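Molybdopterin-guanine dinucleotide biosynthesis protein A (MobA) (Archaeoglobus fulgidus, PDB 3NGW) probably transfers a nucleotide from GTP during molybdenum cofactor biosynthesis, attaching GMP to molybdopterin to form the guanine dinucleotide. Local coordinates at residues C113-P118 against A128-S133; F83-V88 against H103-G108; G11-M16 against N180-L185; M22-K27 against R187-C192. One frame throughout, in Å; residues are numbered along the deposited sequence.

Contact 1: C113-P118 against A128-S133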
loop_
_atom_site.group_PDB
_atom_site.type_symbol
_atom_site.label_atom_id
_atom_site.label_comp_id
_atom_site.label_asym_id
_atom_site.label_seq_id
_atom_site.Cartn_x
_atom_site.Cartn_y
_atom_site.Cartn_z
ATOM N N CYS A 113 -17.065 8.057 0.504
ATOM C CA CYS A 113 -17.007 7.020 1.528
ATOM C C CYS A 113 -15.700 7.169 2.283
ATOM O O CYS A 113 -14.810 7.876 1.829
ATOM C CB CYS A 113 -17.024 5.652 0.859
ATOM S SG CYS A 113 -15.682 5.482 -0.345
ATOM N N ASP A 114 -15.567 6.498 3.425
ATOM C CA ASP A 114 -14.319 6.594 4.173
ATOM C C ASP A 114 -13.222 5.772 3.489
ATOM O O ASP A 114 -12.047 6.123 3.546
ATOM C CB ASP A 114 -14.499 6.132 5.618
ATOM C CG ASP A 114 -15.513 6.962 6.366
ATOM O OD1 ASP A 114 -15.441 8.206 6.299
ATOM O OD2 ASP A 114 -16.378 6.362 7.029
ATOM N N ALA A 115 -13.605 4.684 2.838
ATOM C CA ALA A 115 -12.641 3.844 2.134
ATOM C C ALA A 115 -13.317 3.008 1.052
ATOM O O ALA A 115 -14.474 2.604 1.186
ATOM C CB ALA A 115 -11.911 2.926 3.128
ATOM N N LEU A 116 -12.585 2.777 -0.028
ATOM C CA LEU A 116 -13.056 1.968 -1.143
ATOM C C LEU A 116 -12.008 0.865 -1.250
ATOM O O LEU A 116 -10.868 1.120 -1.649
ATOM C CB LEU A 116 -13.090 2.785 -2.439
ATOM C CG LEU A 116 -13.492 1.978 -3.683
ATOM C CD1 LEU A 116 -14.986 1.781 -3.667
ATOM C CD2 LEU A 116 -13.071 2.693 -4.956
ATOM N N ILE A 117 -12.400 -0.354 -0.890
ATOM C CA ILE A 117 -11.488 -1.493 -0.868
ATOM C C ILE A 117 -11.887 -2.625 -1.805
ATOM O O ILE A 117 -13.011 -3.127 -1.746
ATOM C CB ILE A 117 -11.391 -2.045 0.580
ATOM C CG1 ILE A 117 -10.906 -0.928 1.509
ATOM C CG2 ILE A 117 -10.468 -3.245 0.633
ATOM C CD1 ILE A 117 -10.912 -1.290 2.981
ATOM N N PRO A 118 -10.967 -3.042 -2.687
ATOM C CA PRO A 118 -11.211 -4.125 -3.646
ATOM C C PRO A 118 -11.535 -5.427 -2.917
ATOM O O PRO A 118 -10.969 -5.711 -1.859
ATOM C CB PRO A 118 -9.897 -4.203 -4.423
ATOM C CG PRO A 118 -9.391 -2.785 -4.363
ATOM C CD PRO A 118 -9.651 -2.426 -2.922
ATOM N N ALA A 128 -6.126 0.029 -1.727
ATOM C CA ALA A 128 -7.424 0.699 -1.755
ATOM C C ALA A 128 -7.367 2.201 -1.473
ATOM O O ALA A 128 -6.332 2.749 -1.100
ATOM C CB ALA A 128 -8.359 0.033 -0.757
ATOM N N TYR A 129 -8.514 2.844 -1.657
ATOM C CA TYR A 129 -8.684 4.270 -1.433
ATOM C C TYR A 129 -9.134 4.534 0.007
ATOM O O TYR A 129 -10.006 3.838 0.536
ATOM C CB TYR A 129 -9.740 4.813 -2.401
ATOM C CG TYR A 129 -10.270 6.179 -2.026
ATOM C CD1 TYR A 129 -9.592 7.348 -2.385
ATOM C CD2 TYR A 129 -11.413 6.300 -1.238
ATOM C CE1 TYR A 129 -10.046 8.606 -1.954
ATOM C CE2 TYR A 129 -11.863 7.541 -0.807
ATOM C CZ TYR A 129 -11.180 8.682 -1.164
ATOM O OH TYR A 129 -11.645 9.887 -0.694
ATOM N N TYR A 130 -8.523 5.532 0.639
ATOM C CA TYR A 130 -8.881 5.924 2.000
ATOM C C TYR A 130 -9.029 7.441 1.995
ATOM O O TYR A 130 -8.195 8.146 1.430
ATOM C CB TYR A 130 -7.795 5.519 3.025
ATOM C CG TYR A 130 -7.660 4.021 3.279
ATOM C CD1 TYR A 130 -6.872 3.213 2.457
ATOM C CD2 TYR A 130 -8.361 3.403 4.318
ATOM C CE1 TYR A 130 -6.790 1.829 2.662
ATOM C CE2 TYR A 130 -8.285 2.023 4.523
ATOM C CZ TYR A 130 -7.503 1.247 3.693
ATOM O OH TYR A 130 -7.458 -0.117 3.879
ATOM N N ALA A 131 -10.104 7.931 2.597
ATOM C CA ALA A 131 -10.344 9.363 2.683
ATOM C C ALA A 131 -9.883 9.802 4.065
ATOM O O ALA A 131 -9.738 8.974 4.963
ATOM C CB ALA A 131 -11.828 9.666 2.502
ATOM N N GLU A 132 -9.649 11.098 4.230
ATOM C CA GLU A 132 -9.210 11.658 5.505
ATOM C C GLU A 132 -10.179 11.349 6.638
ATOM O O GLU A 132 -9.779 11.199 7.796
ATOM C CB GLU A 132 -9.075 13.174 5.374
ATOM C CG GLU A 132 -8.719 13.887 6.659
ATOM C CD GLU A 132 -8.513 15.376 6.452
ATOM O OE1 GLU A 132 -7.503 15.755 5.818
ATOM O OE2 GLU A 132 -9.369 16.172 6.909
ATOM N N SER A 133 -11.458 11.259 6.295
ATOM C CA SER A 133 -12.508 11.005 7.276
ATOM C C SER A 133 -12.384 9.656 7.991
ATOM O O SER A 133 -13.031 9.434 9.018
ATOM C CB SER A 133 -13.871 11.120 6.599
ATOM O OG SER A 133 -13.939 10.320 5.427
#
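Leu116 and Tyr129 face each other as an antiparallel hydrogen-bonded pair, and one step along, Ala115 and Tyr130 form a non-hydrogen-bonded pair. The backbone bonds come first. Leu116 N gives to Tyr129 O at 2.8 Å, and Ala131 N reaches Asp114 O at 2.8 Å in an almost straight bond (173°). Tyr129 N also points at Leu116 O, but that oxygen is less surely placed.

Among side chains, the polar link is at the open end, where Ser133 OG donates to Asp114 OD1 at 2.7 Å; OD1 accepts with its anti lone pair, the one turned away from OD2. OD2 itself takes the backbone N of Asn157, so both carboxylate oxygens are engaged, a task for which aspartate's short side chain is well suited.

Apolar packing differs on the two faces. On one, Leu116 CB lies 3.9 Å from Tyr129 CB. With its CG anti to the backbone N (chi1 164°), the Tyr129 ring runs back past Leu116 and presents its edge to the Cys113 carbonyl, CE2 to O 4.0 Å, while its hydroxyl bonds Glu109. On the other face the small Ala115 leaves room for a ring: its CB is 3.8 Å from Tyr130 CD2. Ile117 CD1 stretches to 3.8 Å from Tyr130 OH, which is held by the Pro125 carbonyl.

The short antiparallel strand 129-130 thus lies beside strand 115-119 within a mixed sheet of strand order 3-2-1-4-6-5-7, the hallmark of the GT-A nucleotidyltransferase fold.

Contact 2: F83-V88 against H103-G108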
loop_
_atom_site.group_PDB
_atom_site.type_symbol
_atom_site.label_atom_id
_atom_site.label_comp_id
_atom_site.label_asym_id
_atom_site.label_seq_id
_atom_site.Cartn_x
_atom_site.Cartn_y
_atom_site.Cartn_z
ATOM N N PHE A 83 -1.133 14.125 4.052
ATOM C CA PHE A 83 -1.717 14.891 2.965
ATOM C C PHE A 83 -3.169 14.586 2.609
ATOM O O PHE A 83 -3.635 14.955 1.532
ATOM C CB PHE A 83 -0.828 14.800 1.709
ATOM C CG PHE A 83 -0.635 13.400 1.162
ATOM C CD1 PHE A 83 -1.300 12.310 1.703
ATOM C CD2 PHE A 83 0.222 13.188 0.079
ATOM C CE1 PHE A 83 -1.117 11.030 1.172
ATOM C CE2 PHE A 83 0.411 11.910 -0.458
ATOM C CZ PHE A 83 -0.257 10.833 0.092
ATOM N N GLY A 84 -3.889 13.930 3.513
ATOM C CA GLY A 84 -5.289 13.629 3.271
ATOM C C GLY A 84 -5.615 12.342 2.531
ATOM O O GLY A 84 -4.910 11.340 2.665
ATOM N N SER A 85 -6.696 12.380 1.752
ATOM C CA SER A 85 -7.156 11.229 0.983
ATOM C C SER A 85 -6.090 10.775 0.004
ATOM O O SER A 85 -5.333 11.585 -0.537
ATOM C CB SER A 85 -8.448 11.565 0.222
ATOM O OG SER A 85 -8.204 12.406 -0.899
ATOM N N CYS A 86 -6.040 9.470 -0.223
ATOM C CA CYS A 86 -5.061 8.891 -1.128
ATOM C C CYS A 86 -5.426 7.448 -1.356
ATOM O O CYS A 86 -6.374 6.944 -0.766
ATOM C CB CYS A 86 -3.676 8.927 -0.488
ATOM S SG CYS A 86 -3.592 7.981 1.071
ATOM N N VAL A 87 -4.661 6.796 -2.221
ATOM C CA VAL A 87 -4.837 5.382 -2.490
ATOM C C VAL A 87 -3.584 4.772 -1.890
ATOM O O VAL A 87 -2.494 5.335 -2.024
ATOM C CB VAL A 87 -4.909 5.068 -4.005
ATOM C CG1 VAL A 87 -6.282 5.423 -4.540
ATOM C CG2 VAL A 87 -3.835 5.844 -4.747
ATOM N N VAL A 88 -3.745 3.643 -1.203
ATOM C CA VAL A 88 -2.628 2.963 -0.561
ATOM C C VAL A 88 -2.196 1.771 -1.396
ATOM O O VAL A 88 -3.013 1.098 -2.014
ATOM C CB VAL A 88 -3.010 2.484 0.862
ATOM C CG1 VAL A 88 -1.854 1.716 1.492
ATOM C CG2 VAL A 88 -3.376 3.682 1.728
ATOM N N HIS A 103 -8.261 4.407 -11.113
ATOM C CA HIS A 103 -9.681 4.098 -11.025
ATOM C C HIS A 103 -10.158 4.122 -9.570
ATOM O O HIS A 103 -11.138 4.791 -9.243
ATOM C CB HIS A 103 -9.959 2.729 -11.644
ATOM C CG HIS A 103 -11.409 2.357 -11.661
ATOM N ND1 HIS A 103 -12.358 3.077 -12.357
ATOM C CD2 HIS A 103 -12.076 1.344 -11.058
ATOM C CE1 HIS A 103 -13.544 2.526 -12.179
ATOM N NE2 HIS A 103 -13.401 1.472 -11.395
ATOM N N LEU A 104 -9.455 3.397 -8.698
ATOM C CA LEU A 104 -9.816 3.339 -7.286
ATOM C C LEU A 104 -9.945 4.720 -6.648
ATOM O O LEU A 104 -10.899 4.977 -5.912
ATOM C CB LEU A 104 -8.791 2.499 -6.511
ATOM C CG LEU A 104 -8.805 0.996 -6.817
ATOM C CD1 LEU A 104 -7.737 0.272 -6.010
ATOM C CD2 LEU A 104 -10.195 0.433 -6.493
ATOM N N TYR A 105 -8.992 5.604 -6.935
ATOM C CA TYR A 105 -8.995 6.957 -6.381
ATOM C C TYR A 105 -10.203 7.754 -6.845
ATOM O O TYR A 105 -10.933 8.338 -6.038
ATOM C CB TYR A 105 -7.735 7.711 -6.795
ATOM C CG TYR A 105 -7.528 8.984 -6.018
ATOM C CD1 TYR A 105 -7.167 8.944 -4.678
ATOM C CD2 TYR A 105 -7.699 10.231 -6.620
ATOM C CE1 TYR A 105 -6.979 10.113 -3.948
ATOM C CE2 TYR A 105 -7.514 11.416 -5.899
ATOM C CZ TYR A 105 -7.152 11.347 -4.560
ATOM O OH TYR A 105 -6.963 12.497 -3.822
ATOM N N LYS A 106 -10.403 7.782 -8.156
ATOM C CA LYS A 106 -11.515 8.512 -8.752
ATOM C C LYS A 106 -12.833 7.996 -8.186
ATOM O O LYS A 106 -13.649 8.770 -7.690
ATOM C CB LYS A 106 -11.491 8.337 -10.275
ATOM C CG LYS A 106 -12.470 9.221 -11.020
ATOM C CD LYS A 106 -12.511 8.870 -12.504
ATOM C CE LYS A 106 -13.144 7.492 -12.734
ATOM N NZ LYS A 106 -13.279 7.158 -14.186
ATOM N N GLU A 107 -13.030 6.682 -8.259
ATOM C CA GLU A 107 -14.250 6.069 -7.756
ATOM C C GLU A 107 -14.403 6.302 -6.265
ATOM O O GLU A 107 -15.509 6.518 -5.770
ATOM C CB GLU A 107 -14.256 4.566 -8.038
ATOM C CG GLU A 107 -14.636 4.207 -9.466
ATOM C CD GLU A 107 -16.024 4.710 -9.839
ATOM O OE1 GLU A 107 -17.007 4.296 -9.191
ATOM O OE2 GLU A 107 -16.123 5.524 -10.780
ATOM N N GLY A 108 -13.286 6.260 -5.551
ATOM C CA GLY A 108 -13.329 6.468 -4.121
ATOM C C GLY A 108 -13.778 7.873 -3.787
ATOM O O GLY A 108 -14.666 8.063 -2.953
#
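Val87 and Tyr105 join strand 86-90 to helix 98-111, the helix of a beta-alpha-beta crossover that leads on to the parallel strand 115-119. The axes of strand 86-88 and helix 103-108 pass 8.2 Å apart at 135°, so the helix runs back across the strand.

The tight part centres on Tyr105. Val87 points at the helix, and its CG1, anti to the carbonyl carbon (chi1 -78°), meets Tyr105 CB at 3.5 Å. A branched valine suits the spot, being compact enough to let the helix come close. The Tyr105 ring crosses Val87 at about a right angle and turns its edge to the strand, with CE1 3.6 Å from Cys86 CA; that edge can come up to the Cys86 backbone because the cysteine side chain points away from the helix.

Leu104 is the looser neighbour, its CB 4.3 Å from Val87 CG1. It goes on to touch Leu116 and Pro118, so one helical turn bridges two strands of the sheet. The packing thins at Ser85, toward the partly exposed end, where contact shrinks to two hydroxyls. Tyr105 OH lies 3.2 Å from Ser85 OG, and that same Ser85 oxygen is hydrogen-bonded to Glu109 OE2, one turn further along the helix.

Contact 3: G11-M16 against N180-L185. With CA (calcium ion), chain C.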
loop_
_atom_site.group_PDB
_atom_site.type_symbol
_atom_site.label_atom_id
_atom_site.label_comp_id
_atom_site.label_asym_id
_atom_site.label_seq_id
_atom_site.Cartn_x
_atom_site.Cartn_y
_atom_site.Cartn_z
ATOM N N GLY A 11 10.460 -8.166 5.835
ATOM C CA GLY A 11 10.353 -9.498 5.269
ATOM C C GLY A 11 10.746 -10.597 6.234
ATOM O O GLY A 11 11.914 -10.974 6.317
ATOM N N ARG A 12 9.769 -11.123 6.964
ATOM C CA ARG A 12 10.043 -12.174 7.929
ATOM C C ARG A 12 10.211 -13.520 7.249
ATOM O O ARG A 12 11.234 -14.186 7.423
ATOM C CB ARG A 12 8.919 -12.263 8.950
ATOM C CG ARG A 12 9.400 -12.670 10.319
ATOM C CD ARG A 12 9.085 -11.578 11.307
ATOM N NE ARG A 12 10.229 -11.276 12.155
ATOM C CZ ARG A 12 10.282 -10.237 12.982
ATOM N NH1 ARG A 12 9.252 -9.404 13.070
ATOM N NH2 ARG A 12 11.367 -10.024 13.715
ATOM N N ARG A 13 9.209 -13.923 6.476
ATOM C CA ARG A 13 9.276 -15.201 5.783
ATOM C C ARG A 13 10.324 -15.213 4.658
ATOM O O ARG A 13 10.656 -16.278 4.146
ATOM C CB ARG A 13 7.900 -15.588 5.215
ATOM C CG ARG A 13 6.818 -15.981 6.240
ATOM C CD ARG A 13 7.235 -17.157 7.130
ATOM N NE ARG A 13 8.095 -18.094 6.414
ATOM C CZ ARG A 13 7.680 -18.959 5.491
ATOM N NH1 ARG A 13 8.550 -19.758 4.891
ATOM N NH2 ARG A 13 6.400 -19.045 5.178
ATOM N N ILE A 14 10.849 -14.048 4.269
ATOM C CA ILE A 14 11.863 -14.009 3.210
ATOM C C ILE A 14 13.275 -13.707 3.705
ATOM O O ILE A 14 14.222 -13.643 2.918
ATOM C CB ILE A 14 11.511 -13.010 2.079
ATOM C CG1 ILE A 14 10.968 -11.714 2.659
ATOM C CG2 ILE A 14 10.500 -13.648 1.128
ATOM C CD1 ILE A 14 9.525 -11.819 3.143
ATOM N N GLY A 15 13.407 -13.529 5.015
ATOM C CA GLY A 15 14.703 -13.267 5.620
ATOM C C GLY A 15 15.469 -12.055 5.130
ATOM O O GLY A 15 16.690 -12.115 4.978
HETATM N N MSE A 16 14.757 -10.956 4.892
HETATM C CA MSE A 16 15.378 -9.719 4.435
HETATM C C MSE A 16 14.320 -8.643 4.217
HETATM O O MSE A 16 13.198 -8.942 3.811
HETATM C CB MSE A 16 16.142 -9.953 3.135
HETATM C CG MSE A 16 15.262 -10.308 1.956
HETATM SE SE MSE A 16 16.258 -10.272 0.302
HETATM C CE MSE A 16 16.557 -12.182 0.113
ATOM N N ASN A 180 5.382 -12.506 -0.131
ATOM C CA ASN A 180 5.617 -12.671 1.304
ATOM C C ASN A 180 6.470 -13.888 1.659
ATOM O O ASN A 180 7.184 -13.873 2.659
ATOM C CB ASN A 180 4.286 -12.787 2.058
ATOM C CG ASN A 180 3.385 -11.579 1.856
ATOM O OD1 ASN A 180 2.866 -11.350 0.762
ATOM N ND2 ASN A 180 3.196 -10.795 2.916
ATOM N N THR A 181 6.395 -14.937 0.844
ATOM C CA THR A 181 7.129 -16.169 1.115
ATOM C C THR A 181 7.999 -16.691 -0.033
ATOM O O THR A 181 7.874 -16.255 -1.166
ATOM C CB THR A 181 6.156 -17.281 1.498
ATOM O OG1 THR A 181 5.149 -17.391 0.488
ATOM C CG2 THR A 181 5.502 -16.981 2.811
ATOM N N PRO A 182 8.888 -17.655 0.255
ATOM C CA PRO A 182 9.774 -18.224 -0.769
ATOM C C PRO A 182 9.095 -18.579 -2.090
ATOM O O PRO A 182 9.642 -18.303 -3.157
ATOM C CB PRO A 182 10.363 -19.442 -0.070
ATOM C CG PRO A 182 10.488 -18.951 1.357
ATOM C CD PRO A 182 9.140 -18.279 1.569
ATOM N N ASP A 183 7.917 -19.196 -2.033
ATOM C CA ASP A 183 7.219 -19.544 -3.264
ATOM C C ASP A 183 6.806 -18.302 -4.089
ATOM O O ASP A 183 6.624 -18.394 -5.302
ATOM C CB ASP A 183 5.994 -20.424 -2.970
ATOM C CG ASP A 183 5.094 -19.850 -1.892
ATOM O OD1 ASP A 183 3.870 -19.858 -2.086
ATOM O OD2 ASP A 183 5.600 -19.410 -0.846
ATOM N N ASP A 184 6.674 -17.150 -3.435
ATOM C CA ASP A 184 6.320 -15.921 -4.127
ATOM C C ASP A 184 7.491 -15.377 -4.936
ATOM O O ASP A 184 7.296 -14.953 -6.067
ATOM C CB ASP A 184 5.866 -14.845 -3.144
ATOM C CG ASP A 184 4.573 -15.202 -2.444
ATOM O OD1 ASP A 184 3.760 -15.919 -3.055
ATOM O OD2 ASP A 184 4.358 -14.765 -1.292
ATOM N N LEU A 185 8.693 -15.353 -4.357
ATOM C CA LEU A 185 9.868 -14.861 -5.086
ATOM C C LEU A 185 10.052 -15.670 -6.359
ATOM O O LEU A 185 10.367 -15.119 -7.409
ATOM C CB LEU A 185 11.146 -14.964 -4.236
ATOM C CG LEU A 185 11.414 -13.841 -3.227
ATOM C CD1 LEU A 185 10.205 -13.694 -2.349
ATOM C CD2 LEU A 185 12.651 -14.141 -2.390
HETATM CA CA CA C . 1.641 -15.643 -1.483
#
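Arg13 and Thr181 bring the two backbones to 5.2 Å between their CA atoms, where a type I turn from Arg12 to Gly15 meets the start of helix 182-194. Ile14 makes the apolar part of the contact: its CG2 packs on Leu185 CD1 at 3.5 Å, and its CD1 branch reaches the Asn180 carbonyl, 3.2 Å from O. Arg13 bends at chi2 and chi3 (-58° and -33°), which brings the guanidinium to the Thr181 methyl, NH2 3.3 Å from CG2. Pro182, a residue suited to the first turn of a helix, sets CD 3.6 Å from Arg13 O.

On the helix side, Asp184 organises its own segment. Its OD2 accepts from Asn180 N at 2.7 Å and, from above the carboxylate plane, from Thr181 N at 3.0 Å. Both Asp184 oxygens also bind a calcium ion, OD2 at 2.9 Å.

No hydrogen bond crosses between the segments. The glycine-rich loop, probably the family's nucleotide-binding loop, therefore meets the helix chiefly through van der Waals contact, perhaps helped by a long-range attraction between Arg13 and Asp183, while metal and backbone N-H groups together probably stabilise the negative charge of Asp184.

Contact 4: M22-K27 against R187-C192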
loop_
_atom_site.group_PDB
_atom_site.type_symbol
_atom_site.label_atom_id
_atom_site.label_comp_id
_atom_site.label_asym_id
_atom_site.label_seq_id
_atom_site.Cartn_x
_atom_site.Cartn_y
_atom_site.Cartn_z
HETATM N N MSE A 22 15.403 -8.608 -4.364
HETATM C CA MSE A 22 15.793 -8.472 -5.766
HETATM C C MSE A 22 14.775 -9.066 -6.720
HETATM O O MSE A 22 14.571 -10.276 -6.744
HETATM C CB MSE A 22 17.142 -9.146 -6.003
HETATM C CG MSE A 22 18.306 -8.402 -5.396
HETATM SE SE MSE A 22 18.662 -6.756 -6.347
HETATM C CE MSE A 22 19.813 -7.497 -7.738
ATOM N N LEU A 23 14.148 -8.209 -7.510
ATOM C CA LEU A 23 13.162 -8.653 -8.474
ATOM C C LEU A 23 13.702 -8.321 -9.854
ATOM O O LEU A 23 13.823 -7.151 -10.209
ATOM C CB LEU A 23 11.850 -7.920 -8.259
ATOM C CG LEU A 23 10.564 -8.741 -8.289
ATOM C CD1 LEU A 23 9.437 -7.794 -8.642
ATOM C CD2 LEU A 23 10.640 -9.872 -9.301
ATOM N N CYS A 24 14.031 -9.350 -10.626
ATOM C CA CYS A 24 14.566 -9.157 -11.965
ATOM C C CYS A 24 15.747 -8.201 -11.951
ATOM O O CYS A 24 15.824 -7.285 -12.765
ATOM C CB CYS A 24 13.481 -8.634 -12.911
ATOM S SG CYS A 24 12.597 -9.961 -13.803
ATOM N N GLY A 25 16.661 -8.423 -11.009
ATOM C CA GLY A 25 17.854 -7.602 -10.909
ATOM C C GLY A 25 17.683 -6.204 -10.349
ATOM O O GLY A 25 18.617 -5.398 -10.394
ATOM N N LYS A 26 16.504 -5.906 -9.817
ATOM C CA LYS A 26 16.240 -4.583 -9.255
ATOM C C LYS A 26 15.550 -4.727 -7.899
ATOM O O LYS A 26 14.670 -5.562 -7.736
ATOM C CB LYS A 26 15.351 -3.787 -10.213
ATOM C CG LYS A 26 15.098 -2.345 -9.800
ATOM C CD LYS A 26 13.874 -1.798 -10.524
ATOM C CE LYS A 26 14.027 -1.873 -12.033
ATOM N NZ LYS A 26 12.757 -1.564 -12.742
ATOM N N LYS A 27 15.960 -3.919 -6.931
ATOM C CA LYS A 27 15.374 -3.967 -5.598
ATOM C C LYS A 27 13.893 -3.598 -5.627
ATOM O O LYS A 27 13.457 -2.845 -6.495
ATOM C CB LYS A 27 16.120 -3.011 -4.669
ATOM C CG LYS A 27 17.564 -3.386 -4.418
ATOM C CD LYS A 27 18.183 -2.462 -3.377
ATOM C CE LYS A 27 19.627 -2.845 -3.089
ATOM N NZ LYS A 27 20.245 -1.995 -2.029
ATOM N N ARG A 187 7.742 -17.236 -8.094
ATOM C CA ARG A 187 6.725 -16.849 -9.071
ATOM C C ARG A 187 6.958 -15.418 -9.546
ATOM O O ARG A 187 6.921 -15.143 -10.746
ATOM C CB ARG A 187 5.314 -16.971 -8.484
ATOM C CG ARG A 187 4.305 -17.544 -9.481
ATOM C CD ARG A 187 3.063 -16.675 -9.674
ATOM N NE ARG A 187 2.178 -16.663 -8.509
ATOM C CZ ARG A 187 0.966 -16.107 -8.497
ATOM N NH1 ARG A 187 0.228 -16.133 -7.392
ATOM N NH2 ARG A 187 0.483 -15.531 -9.593
ATOM N N ALA A 188 7.193 -14.514 -8.597
ATOM C CA ALA A 188 7.444 -13.111 -8.905
ATOM C C ALA A 188 8.494 -13.007 -10.000
ATOM O O ALA A 188 8.352 -12.216 -10.930
ATOM C CB ALA A 188 7.912 -12.374 -7.665
ATOM N N GLU A 189 9.542 -13.813 -9.886
ATOM C CA GLU A 189 10.608 -13.826 -10.877
ATOM C C GLU A 189 10.077 -14.206 -12.248
ATOM O O GLU A 189 10.390 -13.543 -13.227
ATOM C CB GLU A 189 11.705 -14.814 -10.483
ATOM C CG GLU A 189 12.893 -14.200 -9.770
ATOM C CD GLU A 189 13.602 -13.144 -10.606
ATOM O OE1 GLU A 189 13.876 -13.395 -11.800
ATOM O OE2 GLU A 189 13.901 -12.065 -10.060
ATOM N N GLU A 190 9.276 -15.266 -12.322
ATOM C CA GLU A 190 8.730 -15.710 -13.605
ATOM C C GLU A 190 7.877 -14.618 -14.240
ATOM O O GLU A 190 7.912 -14.417 -15.450
ATOM C CB GLU A 190 7.872 -16.968 -13.425
ATOM C CG GLU A 190 8.452 -18.029 -12.493
ATOM C CD GLU A 190 7.557 -19.272 -12.364
ATOM O OE1 GLU A 190 6.309 -19.125 -12.344
ATOM O OE2 GLU A 190 8.109 -20.395 -12.263
ATOM N N ILE A 191 7.110 -13.920 -13.412
ATOM C CA ILE A 191 6.239 -12.852 -13.884
ATOM C C ILE A 191 7.036 -11.681 -14.453
ATOM O O ILE A 191 6.783 -11.252 -15.580
ATOM C CB ILE A 191 5.319 -12.346 -12.742
ATOM C CG1 ILE A 191 4.356 -13.463 -12.331
ATOM C CG2 ILE A 191 4.545 -11.118 -13.184
ATOM C CD1 ILE A 191 3.497 -13.128 -11.140
ATOM N N CYS A 192 7.994 -11.161 -13.688
ATOM C CA CYS A 192 8.795 -10.039 -14.167
ATOM C C CYS A 192 9.663 -10.458 -15.350
ATOM O O CYS A 192 10.158 -9.608 -16.084
ATOM C CB CYS A 192 9.677 -9.467 -13.047
ATOM S SG CYS A 192 11.090 -10.502 -12.547
HETATM O O HOH W 1 16.706 -10.865 -9.620
#
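Leu23 pushes its CD2 methyl between two residues of helix 182-194, 3.3 Å from Cys192 SG and 4.0 Å from Ala188 CB. This is a beta hairpin docked on a helix: strands 22-23 and 26-27 are joined by a type I' turn from Leu23 to Lys26, closed by Lys26 N to Leu23 O at 3.0 Å. The small Ala188 lets the hairpin come near, and although Leu23 leaves the backbone to one side, its long side chain brings CD2 to the helix. Leu28 and Trp31 of helix 28-36 pack from beyond, on Leu23 and Cys192 respectively.

Next to this apolar centre the contact becomes covalent. Cys24 SG and Cys192 SG form a disulfide 2.0 Å long, with a torsion of 92° about the S-S bond, close to the relaxed value and right-handed. Cys192 directs its sulfur between its own N and carbonyl carbon (chi1 72°), which carries SG out from the helix to meet the turn. The bond ties residues 168 positions apart, and such a crosslink limits the freedom of the unfolded chain.

The turn's central residues, Cys24 and Gly25, both have positive phi, a demand that glycine meets easily. Their N-H groups face the polar edge, where Glu189, long enough to reach across, bends at chi2. Its OE2 accepts Cys24 N at 2.8 Å on the syn side, the bond fairly straight at 165°. The same oxygen receives a water's hydrogen at 3.1 Å between OE2 and the water oxygen, and that water accepts from Gly25 N at 2.8 Å.

The four contacts form two groups on opposite sides of the chain's centre. Contacts 1 and 2 lie with centres 7 Å apart and share the mixed sheet, where strands 86-90 and 129-130 are neighbours; Tyr130 N and Cys86 O between them are probably hydrogen-bonded at 2.9 Å, and helix 98-111 leads into strand 115-119. Along the chain contact 2 closes before contact 1 opens. Contacts 3 and 4, centres 13 Å apart, both use helix 182-194, and their segments alternate in sequence, so this C-terminal helix returns to the N-terminal region. The groups are 28 to 30 Å apart between centres: contacts 1 and 2 are local, lying between the chain ends that contacts 3 and 4 join.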